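Local coordinates for tRNA (adenine(58)-N(1))-methyltransferase TrmI (Thermus thermophilus, PDB 2PWY), which transfers a methyl group from S-adenosyl-L-methionine to N1 of adenine 58 in tRNA, and is needed for growth at extreme temperatures, at residues Lys121-Ser126 with Asn149-Leu154. Numbering follows the deposited sequence.
Sequences KGLVES and NVRFHL
The His153 ring turns its edge to Ser126 O, which lies near the ring plane and takes a weak bond from ND1 (3.3 Å); the same oxygen accepts the His153 backbone N-H, with N to Ser126 O 2.8 Å. With CG anti to the carbonyl carbon (chi1 -58°), the imidazole is set beside its own backbone N, and both nitrogens face that one carbonyl; Tyr127 stacks on the ring. Over one face of the Arg151 guanidinium sits Leu123 CD1, while the Glu125 carboxylate runs alongside the arginine, its plane tilted 38° from the guanidinium. The salt bridge between Arg151 NH1 and Glu125 OE2 is long and weak at 3.3 Å, and the position of OE2 is uncertain; OE1 is bonded to Tyr167 OH. On the other side of the sheet, Val150 CG1 covers one face of the Phe152 ring near its rim, and Val124 CB meets Val150 CG2 at 4.2 Å. The backbones pair in parallel: Val124 N to Asn149 O, Arg151 N to Val124 O and Ser126 N to Arg151 O, each 2.9 Å. This is the beta-alpha-beta crossover of a class I methyltransferase: helix 131-144, against Phe152, links strand 123-128 to outermost strand 150-154. Ser126, its OG bonded to Glu102 and Thr105, lies near cofactor-binding Glu128. Strand 99-103 flanks strand 123-128 on its other side, and helix 109-118 packs against Val124 and Val150.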
loop_
_atom_site.group_PDB
_atom_site.type_symbol
_atom_site.label_atom_id
_atom_site.label_comp_id
_atom_site.label_asym_id
_atom_site.label_seq_id
_atom_site.Cartn_x
_atom_site.Cartn_y
_atom_site.Cartn_z
ATOM N N LYS A 121 7.333 -35.290 -11.350
ATOM C CA LYS A 121 7.789 -35.506 -12.720
ATOM C C LYS A 121 8.548 -34.304 -13.266
ATOM O O LYS A 121 9.119 -34.360 -14.359
ATOM C CB LYS A 121 6.609 -35.903 -13.610
ATOM C CG LYS A 121 6.069 -37.282 -13.234
ATOM C CD LYS A 121 4.952 -37.748 -14.143
ATOM C CE LYS A 121 4.544 -39.181 -13.773
ATOM N NZ LYS A 121 3.366 -39.644 -14.569
ATOM N N GLY A 122 8.573 -33.230 -12.484
ATOM C CA GLY A 122 9.338 -32.039 -12.834
ATOM C C GLY A 122 10.741 -32.061 -12.254
ATOM O O GLY A 122 11.199 -33.087 -11.722
ATOM N N LEU A 123 11.431 -30.933 -12.359
ATOM C CA LEU A 123 12.795 -30.831 -11.867
ATOM C C LEU A 123 13.103 -29.417 -11.426
ATOM O O LEU A 123 12.802 -28.458 -12.140
ATOM C CB LEU A 123 13.784 -31.243 -12.971
ATOM C CG LEU A 123 15.272 -31.003 -12.669
ATOM C CD1 LEU A 123 15.791 -31.981 -11.600
ATOM C CD2 LEU A 123 16.113 -31.060 -13.935
ATOM N N VAL A 124 13.711 -29.302 -10.248
ATOM C CA VAL A 124 14.329 -28.052 -9.811
ATOM C C VAL A 124 15.846 -28.302 -9.888
ATOM O O VAL A 124 16.389 -29.152 -9.182
ATOM C CB VAL A 124 13.902 -27.662 -8.356
ATOM C CG1 VAL A 124 14.546 -26.317 -7.932
ATOM C CG2 VAL A 124 12.376 -27.603 -8.222
ATOM N N GLU A 125 16.512 -27.591 -10.793
ATOM C CA GLU A 125 17.955 -27.682 -10.960
ATOM C C GLU A 125 18.540 -26.501 -10.203
ATOM O O GLU A 125 18.522 -25.382 -10.701
ATOM C CB GLU A 125 18.270 -27.538 -12.445
ATOM C CG GLU A 125 19.653 -27.961 -12.843
ATOM C CD GLU A 125 19.666 -29.410 -13.252
ATOM O OE1 GLU A 125 19.354 -29.702 -14.424
ATOM O OE2 GLU A 125 19.957 -30.248 -12.387
ATOM N N SER A 126 19.057 -26.744 -9.001
ATOM C CA SER A 126 19.391 -25.655 -8.095
ATOM C C SER A 126 20.890 -25.531 -7.854
ATOM O O SER A 126 21.563 -26.532 -7.590
ATOM C CB SER A 126 18.651 -25.852 -6.763
ATOM O OG SER A 126 18.741 -24.695 -5.954
ATOM N N ASN A 149 12.812 -34.582 -6.575
ATOM C CA ASN A 149 12.709 -33.793 -7.795
ATOM C C ASN A 149 13.581 -32.550 -7.736
ATOM O O ASN A 149 13.406 -31.649 -8.534
ATOM C CB ASN A 149 11.245 -33.425 -8.104
ATOM C CG ASN A 149 10.681 -32.392 -7.138
ATOM O OD1 ASN A 149 11.197 -32.213 -6.026
ATOM N ND2 ASN A 149 9.620 -31.702 -7.558
ATOM N N VAL A 150 14.521 -32.506 -6.789
ATOM C CA VAL A 150 15.506 -31.427 -6.736
ATOM C C VAL A 150 16.903 -31.982 -6.965
ATOM O O VAL A 150 17.337 -32.891 -6.247
ATOM C CB VAL A 150 15.494 -30.682 -5.368
ATOM C CG1 VAL A 150 16.439 -29.496 -5.419
ATOM C CG2 VAL A 150 14.079 -30.215 -5.005
ATOM N N ARG A 151 17.604 -31.433 -7.957
ATOM C CA ARG A 151 19.025 -31.751 -8.165
ATOM C C ARG A 151 19.854 -30.566 -7.690
ATOM O O ARG A 151 19.785 -29.486 -8.281
ATOM C CB ARG A 151 19.308 -32.099 -9.629
ATOM C CG ARG A 151 20.703 -32.709 -9.855
ATOM C CD ARG A 151 20.956 -33.184 -11.297
ATOM N NE ARG A 151 20.007 -34.205 -11.751
ATOM C CZ ARG A 151 19.341 -34.168 -12.906
ATOM N NH1 ARG A 151 19.522 -33.173 -13.763
ATOM N NH2 ARG A 151 18.499 -35.149 -13.216
ATOM N N PHE A 152 20.602 -30.764 -6.602
ATOM C CA PHE A 152 21.418 -29.705 -6.016
ATOM C C PHE A 152 22.802 -29.736 -6.635
ATOM O O PHE A 152 23.346 -30.817 -6.881
ATOM C CB PHE A 152 21.574 -29.896 -4.499
ATOM C CG PHE A 152 20.289 -29.794 -3.716
ATOM C CD1 PHE A 152 19.772 -28.547 -3.357
ATOM C CD2 PHE A 152 19.631 -30.947 -3.272
ATOM C CE1 PHE A 152 18.586 -28.443 -2.596
ATOM C CE2 PHE A 152 18.449 -30.855 -2.516
ATOM C CZ PHE A 152 17.929 -29.603 -2.175
ATOM N N HIS A 153 23.366 -28.552 -6.870
ATOM C CA HIS A 153 24.722 -28.406 -7.403
ATOM C C HIS A 153 25.525 -27.420 -6.580
ATOM O O HIS A 153 25.069 -26.291 -6.309
ATOM C CB HIS A 153 24.699 -27.905 -8.847
ATOM C CG HIS A 153 23.934 -28.783 -9.781
ATOM N ND1 HIS A 153 22.569 -28.683 -9.950
ATOM C CD2 HIS A 153 24.345 -29.772 -10.609
ATOM C CE1 HIS A 153 22.173 -29.575 -10.839
ATOM N NE2 HIS A 153 23.229 -30.254 -11.247
ATOM N N LEU A 154 26.726 -27.842 -6.190
ATOM C CA LEU A 154 27.663 -26.951 -5.513
ATOM C C LEU A 154 28.501 -26.248 -6.567
ATOM O O LEU A 154 29.251 -26.890 -7.312
ATOM C CB LEU A 154 28.575 -27.722 -4.562
ATOM C CG LEU A 154 29.662 -26.897 -3.872
ATOM C CD1 LEU A 154 29.065 -25.890 -2.902
ATOM C CD2 LEU A 154 30.626 -27.835 -3.152
#